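Local coordinates for protein beta-galactosidase/beta-glucuronidase (Faecalibacterium prausnitzii L2-6, PDB 6MVF) that binds flavin mononucleotide and, as a family 2 glycoside hydrolase, probably hydrolyses beta-linked sugars such as glucuronides, at residues A[432-435]-A[436-439]; A[407-410]-A[411-415]; A[443-447]-A[448-452]; A[531-535]-A[536-540]; A[518-521]-A[522-526]. All coordinates share one frame; numbering follows the deposited sequence.

Contact 1: residues A[432-435]-A[436-439]; sequences AHVS and HTPT
Val434 to Thr437 forms a type I beta turn, closed by a bond of 3.1 Å from Thr437 N to Val434 O. The carbonyl takes a second donor, since Thr437 OG1 also reaches Val434 O at 2.9 Å. Both donors come from the same face of the carbonyl plane. Thr437 OG1 lies beside its own backbone N (chi1 -67°), which lets one residue grip the oxygen twice. A water carries the link further, accepting from Val434 N and donating to Thr437 OG1. On the turn, Val434 CG1 sits over the centre of the His436 ring, 3.9 Å from its centroid, in a CH-pi contact. The methyl CG2 of Thr437 packs at the His433 ring, 3.9 Å from His433 ND1. A valine in place of Thr437 would probably take the second donor from Val434 O and leave the bridging water without its acceptor. Further out, His433 NE2 bonds to Glu450 and Ser435 OG to His454. Thr437 O receives a second water, shared with Ser435 O. This is a tight turn that leads the chain off the end of strand 428-433 of the TIM barrel.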
# COMPACT_ATOMS: atom_id res chain seq x y z
N ALA A 432 -23.83 8.10 -36.11
CA ALA A 432 -24.72 9.00 -35.37
C ALA A 432 -25.20 10.11 -36.30
O ALA A 432 -24.39 10.91 -36.78
CB ALA A 432 -24.02 9.57 -34.13
N HIS A 433 -26.50 10.13 -36.56
CA HIS A 433 -27.09 11.13 -37.46
C HIS A 433 -27.50 12.40 -36.71
O HIS A 433 -27.98 12.34 -35.57
CB HIS A 433 -28.33 10.55 -38.16
CG HIS A 433 -28.05 9.37 -39.03
ND1 HIS A 433 -27.21 9.43 -40.12
CD2 HIS A 433 -28.52 8.10 -38.98
CE1 HIS A 433 -27.17 8.24 -40.70
NE2 HIS A 433 -27.95 7.41 -40.03
N VAL A 434 -27.33 13.55 -37.37
CA VAL A 434 -27.92 14.78 -36.87
C VAL A 434 -29.45 14.69 -36.96
O VAL A 434 -30.02 13.91 -37.74
CB VAL A 434 -27.38 16.01 -37.63
CG1 VAL A 434 -27.91 16.05 -39.06
CG2 VAL A 434 -27.69 17.31 -36.88
N SER A 435 -30.12 15.49 -36.13
CA SER A 435 -31.56 15.34 -35.93
C SER A 435 -32.34 15.44 -37.24
O SER A 435 -33.29 14.69 -37.47
CB SER A 435 -32.05 16.38 -34.93
OG SER A 435 -33.37 16.09 -34.53
N HIS A 436 -31.95 16.37 -38.11
CA HIS A 436 -32.72 16.66 -39.31
C HIS A 436 -32.33 15.79 -40.49
O HIS A 436 -32.77 16.06 -41.61
CB HIS A 436 -32.59 18.14 -39.69
CG HIS A 436 -31.19 18.59 -40.02
ND1 HIS A 436 -30.37 19.23 -39.11
CD2 HIS A 436 -30.49 18.54 -41.18
CE1 HIS A 436 -29.22 19.53 -39.68
NE2 HIS A 436 -29.27 19.13 -40.94
N THR A 437 -31.52 14.75 -40.26
CA THR A 437 -31.10 13.85 -41.33
C THR A 437 -32.32 13.23 -42.00
O THR A 437 -33.17 12.65 -41.31
CB THR A 437 -30.19 12.74 -40.78
OG1 THR A 437 -28.96 13.30 -40.33
CG2 THR A 437 -29.91 11.68 -41.86
N PRO A 438 -32.44 13.33 -43.33
CA PRO A 438 -33.59 12.72 -44.02
C PRO A 438 -33.71 11.24 -43.66
O PRO A 438 -32.72 10.51 -43.66
CB PRO A 438 -33.27 12.93 -45.51
CG PRO A 438 -32.22 13.99 -45.56
CD PRO A 438 -31.47 13.94 -44.26
N THR A 439 -34.93 10.80 -43.35
CA THR A 439 -35.13 9.41 -42.92
C THR A 439 -35.01 8.41 -44.07
O THR A 439 -35.09 7.20 -43.82
CB THR A 439 -36.50 9.25 -42.23
OG1 THR A 439 -37.54 9.84 -43.02
CG2 THR A 439 -36.47 9.89 -40.83
O HOH W 1 -26.10 13.46 -39.87
O HOH W 2 -34.72 13.25 -39.34

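Contact 2: residues A[407-410]-A[411-415]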
# COMPACT_ATOMS: atom_id res chain seq x y z
N GLN A 407 -21.47 14.04 -52.71
CA GLN A 407 -21.01 12.74 -53.16
C GLN A 407 -19.70 12.35 -52.48
O GLN A 407 -19.53 11.20 -52.06
CB GLN A 407 -20.88 12.74 -54.68
CG GLN A 407 -20.33 11.47 -55.29
CD GLN A 407 -21.16 10.26 -54.94
OE1 GLN A 407 -20.63 9.20 -54.62
NE2 GLN A 407 -22.47 10.42 -54.99
N GLU A 408 -18.76 13.30 -52.37
CA GLU A 408 -17.46 13.00 -51.76
C GLU A 408 -17.63 12.49 -50.33
O GLU A 408 -16.97 11.52 -49.93
CB GLU A 408 -16.58 14.25 -51.78
CG GLU A 408 -15.15 14.04 -52.24
CD GLU A 408 -14.30 15.32 -52.13
OE1 GLU A 408 -13.30 15.32 -51.37
OE2 GLU A 408 -14.64 16.33 -52.78
N LEU A 409 -18.53 13.12 -49.56
CA LEU A 409 -18.79 12.71 -48.18
C LEU A 409 -19.35 11.30 -48.12
O LEU A 409 -19.03 10.53 -47.20
CB LEU A 409 -19.77 13.70 -47.52
CG LEU A 409 -20.47 13.45 -46.17
CD1 LEU A 409 -21.17 14.72 -45.75
CD2 LEU A 409 -21.49 12.30 -46.16
N VAL A 410 -20.26 10.95 -49.04
CA VAL A 410 -20.88 9.64 -49.00
C VAL A 410 -19.85 8.55 -49.32
O VAL A 410 -19.84 7.49 -48.68
CB VAL A 410 -22.08 9.59 -49.98
CG1 VAL A 410 -22.62 8.18 -50.09
CG2 VAL A 410 -23.18 10.55 -49.54
N ASP A 411 -18.97 8.81 -50.29
CA ASP A 411 -17.97 7.82 -50.67
C ASP A 411 -17.03 7.55 -49.52
O ASP A 411 -16.56 6.42 -49.33
CB ASP A 411 -17.18 8.29 -51.89
CG ASP A 411 -18.02 8.32 -53.14
OD1 ASP A 411 -19.11 7.72 -53.13
OD2 ASP A 411 -17.58 8.95 -54.13
N THR A 412 -16.72 8.58 -48.74
CA THR A 412 -15.86 8.40 -47.58
C THR A 412 -16.51 7.47 -46.57
O THR A 412 -15.84 6.65 -45.94
CB THR A 412 -15.50 9.76 -46.98
OG1 THR A 412 -14.80 10.54 -47.96
CG2 THR A 412 -14.63 9.61 -45.74
N HIS A 413 -17.84 7.55 -46.43
CA HIS A 413 -18.51 6.65 -45.49
C HIS A 413 -18.49 5.21 -45.99
O HIS A 413 -18.41 4.29 -45.18
CB HIS A 413 -19.93 7.13 -45.21
CG HIS A 413 -20.00 8.28 -44.24
ND1 HIS A 413 -19.50 9.53 -44.53
CD2 HIS A 413 -20.49 8.36 -42.98
CE1 HIS A 413 -19.68 10.33 -43.50
NE2 HIS A 413 -20.29 9.65 -42.54
N HIS A 414 -18.52 4.99 -47.30
CA HIS A 414 -18.35 3.63 -47.80
C HIS A 414 -16.91 3.16 -47.64
O HIS A 414 -16.67 2.00 -47.28
CB HIS A 414 -18.80 3.54 -49.26
CG HIS A 414 -20.27 3.74 -49.46
ND1 HIS A 414 -20.79 4.72 -50.28
CD2 HIS A 414 -21.34 3.09 -48.94
CE1 HIS A 414 -22.11 4.67 -50.26
NE2 HIS A 414 -22.47 3.68 -49.45
N ASP A 415 -15.93 4.04 -47.88
CA ASP A 415 -14.53 3.71 -47.62
C ASP A 415 -14.32 3.29 -46.16
O ASP A 415 -13.63 2.31 -45.88
CB ASP A 415 -13.62 4.90 -47.96
CG ASP A 415 -13.63 5.24 -49.46
OD1 ASP A 415 -13.94 4.36 -50.28
OD2 ASP A 415 -13.33 6.40 -49.84
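His413 ND1 donates to Leu409 O at 2.9 Å, one turn back along the helix. The carbonyl oxygen meets the ring at its edge, 17° out of the ring plane. CG of His413 stands beside the backbone N and opposite the carbonyl carbon (chi1 -78°), which turns the ring back over the preceding turn. The other ring nitrogen, NE2, bonds to Ser397 OG, so the imidazole is held at both nitrogens. Glu408 O is also gripped twice. Thr412 N reaches Glu408 O at 3.2 Å, and Thr412 OG1 reaches the same Glu408 O at 3.1 Å from the other face of the carbonyl plane. Ordinary helix bonds continue the ladder, from Asp411 N to Gln407 O and from His414 N to Val410 O.

These residues open helix 407-423. This helix makes the beta-alpha-beta crossover between strands 391-398 and 428-433 of the TIM barrel. Ser397 belongs to the first of these strands, so His413 ties the helix to the sheet beneath it. With an alanine here, Leu409 O and Ser397 OG would probably both lose their imidazole partner and a gap would open beside Leu409.

Packing follows the same spacing. CD2 of Leu409 lies 3.8 Å from His413 CE1. Val410 and His414 run side by side and point the same way, with Val410 CG1 3.6 Å from His414 CE1. Glu408 OE1 bonds to Gly367 N. Asp415 reaches His371 on helix 368-385, and Thr412 packs on the same histidine.

Contact 3: residues A[443-447]-A[448-452]; sequences MHRIT and DVESY
His444 ND1 donates to Glu450 OE1 at 2.8 Å. The ring and the carboxylate are nearly coplanar, and the bond uses the syn lone pair of OE1. The second oxygen takes the backbone: Arg445 N reaches Glu450 OE2 at 2.8 Å, almost straight at 179°, from above the carboxylate plane. A water adds a third link, bonding to Glu450 OE2 at 2.9 Å and to Thr447 O. Nearer the strand, Thr447 OG1 donates to Val449 O. OG1 of Thr447 lies between its own backbone N and carbonyl carbon (chi1 58°), which brings it round to Val449 O.

Other residues hold this first shell in place. His433 NE2 also bonds to Glu450 OE1, so that oxygen serves two histidines. The NE2 of His444 bonds to Pro438 O, which fixes the ring from its far side. The Tyr452 side chain crosses that of His444 at about a right angle and brings its OH to the ring edge, where it also bonds to Thr437 O. Arg445 NE forms a salt bridge with Asp479, and Asp448 pairs with Lys421. So many donors round a buried carboxylate would probably favour its charged form.

The result is a His-carboxylate hydrogen bond at the start of a TIM-barrel strand. The loop 443-447 folds against strand 450-453, and Glu450 fastens it there.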
# COMPACT_ATOMS: atom_id res chain seq x y z
N MET A 443 -27.47 8.16 -46.57
CA MET A 443 -26.79 8.02 -45.28
C MET A 443 -27.26 6.80 -44.48
O MET A 443 -26.60 6.43 -43.50
CB MET A 443 -26.96 9.29 -44.43
CG MET A 443 -26.23 10.52 -44.99
SD MET A 443 -24.54 10.20 -45.56
CE MET A 443 -23.68 10.02 -43.99
N HIS A 444 -28.34 6.14 -44.88
CA HIS A 444 -28.79 4.95 -44.20
C HIS A 444 -28.31 3.68 -44.90
O HIS A 444 -27.90 3.69 -46.07
CB HIS A 444 -30.31 4.96 -44.08
CG HIS A 444 -30.84 6.23 -43.51
ND1 HIS A 444 -30.67 6.57 -42.18
CD2 HIS A 444 -31.51 7.26 -44.08
CE1 HIS A 444 -31.23 7.74 -41.96
NE2 HIS A 444 -31.75 8.19 -43.09
N ARG A 445 -28.34 2.58 -44.16
CA ARG A 445 -27.97 1.26 -44.65
C ARG A 445 -26.51 1.16 -45.07
O ARG A 445 -26.12 0.19 -45.73
CB ARG A 445 -28.91 0.82 -45.80
CG ARG A 445 -30.35 1.07 -45.42
CD ARG A 445 -31.40 0.48 -46.32
NE ARG A 445 -32.66 0.43 -45.57
CZ ARG A 445 -33.43 1.50 -45.34
NH1 ARG A 445 -33.07 2.68 -45.83
NH2 ARG A 445 -34.55 1.40 -44.62
N ILE A 446 -25.68 2.13 -44.70
CA ILE A 446 -24.24 1.99 -44.90
C ILE A 446 -23.63 1.11 -43.81
O ILE A 446 -22.86 0.18 -44.10
CB ILE A 446 -23.55 3.37 -44.92
CG1 ILE A 446 -23.97 4.19 -46.13
CG2 ILE A 446 -22.03 3.20 -44.91
CD1 ILE A 446 -23.25 5.52 -46.23
N THR A 447 -23.97 1.39 -42.56
CA THR A 447 -23.41 0.69 -41.40
C THR A 447 -24.40 -0.37 -40.89
O THR A 447 -25.58 -0.38 -41.26
CB THR A 447 -23.05 1.69 -40.30
OG1 THR A 447 -24.21 2.45 -39.90
CG2 THR A 447 -21.95 2.66 -40.78
N ASP A 448 -23.89 -1.28 -40.05
CA ASP A 448 -24.69 -2.40 -39.56
C ASP A 448 -25.85 -1.94 -38.68
O ASP A 448 -26.91 -2.58 -38.65
CB ASP A 448 -23.82 -3.39 -38.76
CG ASP A 448 -22.62 -3.92 -39.57
OD1 ASP A 448 -22.78 -4.22 -40.77
OD2 ASP A 448 -21.52 -4.04 -38.98
N VAL A 449 -25.66 -0.86 -37.92
CA VAL A 449 -26.69 -0.29 -37.06
C VAL A 449 -26.56 1.22 -37.19
O VAL A 449 -25.64 1.74 -37.82
CB VAL A 449 -26.57 -0.76 -35.59
CG1 VAL A 449 -26.72 -2.28 -35.48
CG2 VAL A 449 -25.25 -0.32 -34.97
N GLU A 450 -27.52 1.94 -36.60
CA GLU A 450 -27.69 3.36 -36.88
C GLU A 450 -28.34 4.04 -35.68
O GLU A 450 -29.17 3.44 -34.99
CB GLU A 450 -28.57 3.62 -38.12
CG GLU A 450 -27.97 3.15 -39.44
CD GLU A 450 -28.76 3.64 -40.66
OE1 GLU A 450 -28.98 4.87 -40.78
OE2 GLU A 450 -29.15 2.79 -41.50
N SER A 451 -27.99 5.30 -35.46
CA SER A 451 -28.58 6.04 -34.36
C SER A 451 -28.79 7.50 -34.76
O SER A 451 -28.10 8.05 -35.62
CB SER A 451 -27.73 5.95 -33.09
OG SER A 451 -27.85 4.68 -32.47
N TYR A 452 -29.75 8.12 -34.09
CA TYR A 452 -30.05 9.53 -34.28
C TYR A 452 -29.75 10.33 -33.01
O TYR A 452 -29.89 9.83 -31.89
CB TYR A 452 -31.51 9.74 -34.67
CG TYR A 452 -31.78 9.72 -36.16
CD1 TYR A 452 -31.98 8.53 -36.83
CD2 TYR A 452 -31.87 10.90 -36.88
CE1 TYR A 452 -32.27 8.51 -38.19
CE2 TYR A 452 -32.16 10.90 -38.24
CZ TYR A 452 -32.36 9.70 -38.89
OH TYR A 452 -32.64 9.67 -40.25
O HOH W 3 -23.88 -2.96 -43.07
O HOH W 4 -28.13 0.14 -41.12

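Contact 4: residues A[531-535]-A[536-540]; sequences HVWNM and FDFGC
Asn534 OD1 accepts from Phe536 N at 3.2 Å, in the plane of the side-chain carbonyl and on a lone pair. The N-H points well at it, with an angle of 161°. A side-chain oxygen bonded to the N-H two residues on makes an Asx turn. The peptide bond before Asn534 is cis. A cis bond after a tryptophan at the end of this barrel strand is familiar from clan GH-A glycosidases.

The aromatic groups pack round the turn. The Phe538 ring meets Trp533 obliquely, its plane at 82° to that of the indole six-membered ring and its CZ 3.4 Å from Trp533 CZ2. Phe538 CG lies between its backbone N and carbonyl carbon (chi1 59°), which brings the ring back toward Trp533. CB of Asn534 fills the corner, 3.9 Å from Phe538 CE1. On the other flank, Met535 CG sits over the centre of the Phe536 ring, 3.6 Å from its centroid. The sulfur SD stands above the same ring, 5.1 Å from that centroid, in a Met-aromatic contact.

Outside, Arg561 makes a cation-pi contact with Phe536, and Asp537 forms a salt bridge with Lys565. Met535 packs on helix 314-327, while His302 meets the rings of both Trp533 and Phe538. One side-chain-to-backbone hydrogen bond and the cis peptide thus shape the bend between strands 529-532 and 538-540 inside a mostly apolar contact.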
# COMPACT_ATOMS: atom_id res chain seq x y z
N HIS A 531 -28.22 6.50 -25.46
CA HIS A 531 -27.09 7.12 -24.79
C HIS A 531 -27.46 8.54 -24.39
O HIS A 531 -27.60 9.41 -25.25
CB HIS A 531 -25.86 7.13 -25.68
CG HIS A 531 -25.32 5.77 -25.98
ND1 HIS A 531 -25.57 5.12 -27.17
CD2 HIS A 531 -24.53 4.94 -25.26
CE1 HIS A 531 -24.96 3.95 -27.17
NE2 HIS A 531 -24.32 3.81 -26.02
N VAL A 532 -27.60 8.78 -23.08
CA VAL A 532 -27.78 10.14 -22.58
C VAL A 532 -26.62 11.02 -23.01
O VAL A 532 -25.45 10.69 -22.75
CB VAL A 532 -27.90 10.15 -21.06
CG1 VAL A 532 -27.86 11.60 -20.52
CG2 VAL A 532 -29.14 9.41 -20.63
N TRP A 533 -26.92 12.13 -23.65
CA TRP A 533 -25.95 13.21 -23.79
C TRP A 533 -26.23 14.15 -22.63
O TRP A 533 -27.30 14.76 -22.57
CB TRP A 533 -26.08 13.90 -25.14
CG TRP A 533 -24.91 14.80 -25.45
CD1 TRP A 533 -24.88 16.17 -25.34
CD2 TRP A 533 -23.63 14.41 -25.92
NE1 TRP A 533 -23.65 16.64 -25.73
CE2 TRP A 533 -22.86 15.58 -26.08
CE3 TRP A 533 -23.05 13.18 -26.23
CZ2 TRP A 533 -21.54 15.55 -26.52
CZ3 TRP A 533 -21.75 13.15 -26.68
CH2 TRP A 533 -21.01 14.34 -26.83
N ASN A 534 -25.32 14.22 -21.65
CA ASN A 534 -24.06 13.48 -21.57
C ASN A 534 -23.96 13.06 -20.08
O ASN A 534 -24.76 13.53 -19.26
CB ASN A 534 -22.89 14.39 -22.05
CG ASN A 534 -21.53 13.71 -22.05
OD1 ASN A 534 -20.92 13.51 -21.00
ND2 ASN A 534 -21.02 13.39 -23.24
N MET A 535 -23.02 12.17 -19.72
CA MET A 535 -22.89 11.78 -18.32
C MET A 535 -22.51 12.96 -17.44
O MET A 535 -23.06 13.14 -16.34
CB MET A 535 -21.85 10.67 -18.15
CG MET A 535 -21.72 10.15 -16.73
SD MET A 535 -23.20 9.31 -16.07
CE MET A 535 -22.75 9.12 -14.35
N PHE A 536 -21.54 13.75 -17.90
CA PHE A 536 -21.01 14.88 -17.16
C PHE A 536 -21.12 16.12 -18.02
O PHE A 536 -20.93 16.04 -19.24
CB PHE A 536 -19.54 14.67 -16.79
CG PHE A 536 -19.24 13.38 -16.14
CD1 PHE A 536 -19.59 13.16 -14.80
CD2 PHE A 536 -18.62 12.36 -16.84
CE1 PHE A 536 -19.32 11.94 -14.18
CE2 PHE A 536 -18.34 11.13 -16.23
CZ PHE A 536 -18.69 10.92 -14.91
N ASP A 537 -21.45 17.26 -17.39
CA ASP A 537 -21.11 18.55 -17.97
C ASP A 537 -19.69 18.49 -18.52
O ASP A 537 -18.81 17.82 -17.96
CB ASP A 537 -21.23 19.65 -16.92
CG ASP A 537 -22.58 19.66 -16.16
OD1 ASP A 537 -23.64 19.34 -16.73
OD2 ASP A 537 -22.58 20.03 -14.96
N PHE A 538 -19.44 19.16 -19.64
CA PHE A 538 -18.10 19.14 -20.22
C PHE A 538 -17.80 20.52 -20.80
O PHE A 538 -18.71 21.35 -20.96
CB PHE A 538 -17.96 18.02 -21.28
CG PHE A 538 -18.94 18.11 -22.44
CD1 PHE A 538 -20.20 17.55 -22.36
CD2 PHE A 538 -18.59 18.75 -23.61
CE1 PHE A 538 -21.09 17.63 -23.41
CE2 PHE A 538 -19.47 18.81 -24.67
CZ PHE A 538 -20.72 18.25 -24.57
N GLY A 539 -16.54 20.76 -21.14
CA GLY A 539 -16.10 22.09 -21.55
C GLY A 539 -16.29 22.39 -23.03
O GLY A 539 -15.88 21.61 -23.90
N CYS A 540 -16.96 23.51 -23.32
CA CYS A 540 -17.02 24.03 -24.70
C CYS A 540 -16.84 25.54 -24.66
O CYS A 540 -17.77 26.27 -24.30
CB CYS A 540 -18.32 23.68 -25.43
SG CYS A 540 -18.16 24.03 -27.24

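Contact 5: residues A[518-521]-A[522-526]; sequences AQAF and EDRPW
The C-terminal end of helix 507-522 passes here into the loop before strand 529-532, the last strand of the TIM barrel. Arg524 reaches back to the helix, and its NH1 donates to Ala520 O at 2.9 Å. The oxygen lies in the guanidinium plane, only 3° out of it, and meets the group at its edge. The chain is extended from CG to NE, which carries the guanidinium past Ala520, whose CB is 3.8 Å from NH1. Arg524 N closes the turn with a bond of 3.2 Å to Phe521 O.

On another side, Gln519 NE2 donates to Asp523 OD1 at 3.0 Å. The carboxylate is met from above its plane, 52° out of it, while OD1 stays in the amide plane of Gln519. The same NE2 makes a weak bond to Glu522 OE1. Gln519 bends at chi2 (63°), which turns the amide along the helix to both acids. Its other end, OE1, bonds to Tyr574 OH on helix 566-575. Glu522 OE1 also bonds to His622. Backbone bonds finish the helix, from Glu522 N to Ala518 O and from Asp523 N to Gln519 O.

Beyond the contact, Arg524 NE forms a salt bridge with Asp471 of helix 466-476, and Phe521 packs on Leu470 of that helix. A guanidinium bonded to a carbonyl of the last helical turn would probably suit the negative end of the helix dipole. This is a helix C-terminus of the TIM barrel, closed by a returning arginine and joined to the helix before it.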
# COMPACT_ATOMS: atom_id res chain seq x y z
N ALA A 518 -36.45 7.92 -20.01
CA ALA A 518 -36.18 6.66 -19.32
C ALA A 518 -37.30 5.67 -19.57
O ALA A 518 -37.04 4.49 -19.87
CB ALA A 518 -36.02 6.90 -17.81
N GLN A 519 -38.54 6.13 -19.46
CA GLN A 519 -39.70 5.27 -19.67
C GLN A 519 -39.91 4.98 -21.16
O GLN A 519 -40.32 3.88 -21.53
CB GLN A 519 -40.93 5.92 -19.04
CG GLN A 519 -42.18 5.06 -19.13
CD GLN A 519 -42.01 3.78 -18.37
OE1 GLN A 519 -41.58 3.80 -17.21
NE2 GLN A 519 -42.29 2.64 -19.02
N ALA A 520 -39.62 5.95 -22.03
CA ALA A 520 -39.73 5.74 -23.47
C ALA A 520 -38.83 4.59 -23.94
O ALA A 520 -39.26 3.75 -24.74
CB ALA A 520 -39.39 7.02 -24.24
N PHE A 521 -37.58 4.55 -23.46
CA PHE A 521 -36.68 3.49 -23.91
C PHE A 521 -36.95 2.17 -23.22
O PHE A 521 -36.77 1.12 -23.83
CB PHE A 521 -35.22 3.91 -23.73
CG PHE A 521 -34.83 5.04 -24.63
CD1 PHE A 521 -34.94 4.90 -26.01
CD2 PHE A 521 -34.39 6.24 -24.11
CE1 PHE A 521 -34.61 5.94 -26.85
CE2 PHE A 521 -34.04 7.29 -24.95
CZ PHE A 521 -34.15 7.15 -26.33
N GLU A 522 -37.43 2.19 -21.99
CA GLU A 522 -37.90 0.95 -21.39
C GLU A 522 -39.13 0.40 -22.11
O GLU A 522 -39.35 -0.81 -22.11
CB GLU A 522 -38.21 1.17 -19.90
CG GLU A 522 -38.70 -0.09 -19.22
CD GLU A 522 -39.00 0.13 -17.77
OE1 GLU A 522 -40.17 0.45 -17.46
OE2 GLU A 522 -38.07 -0.01 -16.95
N ASP A 523 -39.94 1.26 -22.72
CA ASP A 523 -41.09 0.76 -23.46
C ASP A 523 -40.71 0.13 -24.79
O ASP A 523 -41.55 -0.54 -25.39
CB ASP A 523 -42.09 1.89 -23.72
CG ASP A 523 -42.94 2.22 -22.50
OD1 ASP A 523 -43.11 1.36 -21.61
OD2 ASP A 523 -43.47 3.36 -22.46
N ARG A 524 -39.48 0.34 -25.27
CA ARG A 524 -39.07 -0.05 -26.62
C ARG A 524 -37.76 -0.82 -26.59
O ARG A 524 -36.69 -0.26 -26.85
CB ARG A 524 -38.95 1.17 -27.51
CG ARG A 524 -40.21 2.00 -27.58
CD ARG A 524 -39.94 3.36 -28.20
NE ARG A 524 -41.19 4.05 -28.46
CZ ARG A 524 -41.93 4.62 -27.52
NH1 ARG A 524 -41.54 4.60 -26.25
NH2 ARG A 524 -43.08 5.21 -27.85
N PRO A 525 -37.80 -2.12 -26.30
CA PRO A 525 -36.55 -2.90 -26.28
C PRO A 525 -35.90 -3.03 -27.64
O PRO A 525 -34.69 -3.31 -27.69
CB PRO A 525 -36.98 -4.27 -25.74
CG PRO A 525 -38.46 -4.29 -25.86
CD PRO A 525 -38.94 -2.89 -25.77
N TRP A 526 -36.64 -2.80 -28.73
CA TRP A 526 -36.07 -2.84 -30.08
C TRP A 526 -35.15 -1.64 -30.37
O TRP A 526 -34.50 -1.63 -31.42
CB TRP A 526 -37.20 -2.93 -31.11
CG TRP A 526 -38.30 -1.91 -30.88
CD1 TRP A 526 -39.45 -2.09 -30.16
CD2 TRP A 526 -38.33 -0.56 -31.36
NE1 TRP A 526 -40.19 -0.93 -30.15
CE2 TRP A 526 -39.53 0.02 -30.89
CE3 TRP A 526 -37.47 0.22 -32.13
CZ2 TRP A 526 -39.89 1.35 -31.17
CZ3 TRP A 526 -37.82 1.54 -32.41
CH2 TRP A 526 -39.03 2.09 -31.94

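How the contacts relate
All five contacts are local, and they follow one another along the TIM-barrel domain without nesting or crossing. Contact 2 comes first, on helix 407-423. Contact 1 follows as the turn after strand 428-433, and contact 3 closes the loop that leads into strand 450-453. Contact 5 ends helix 507-522, and contact 4 carries the chain out of strand 529-532. Contacts 1 and 3 touch through neighbouring barrel strands, where His433 N lies 2.8 Å from Ser451 O, and through their loops. Contact 3 also packs on contact 2, where Met443 meets Leu409 and His413. Contacts 4 and 5 stand apart, their nearest atoms about 6 Å from each other.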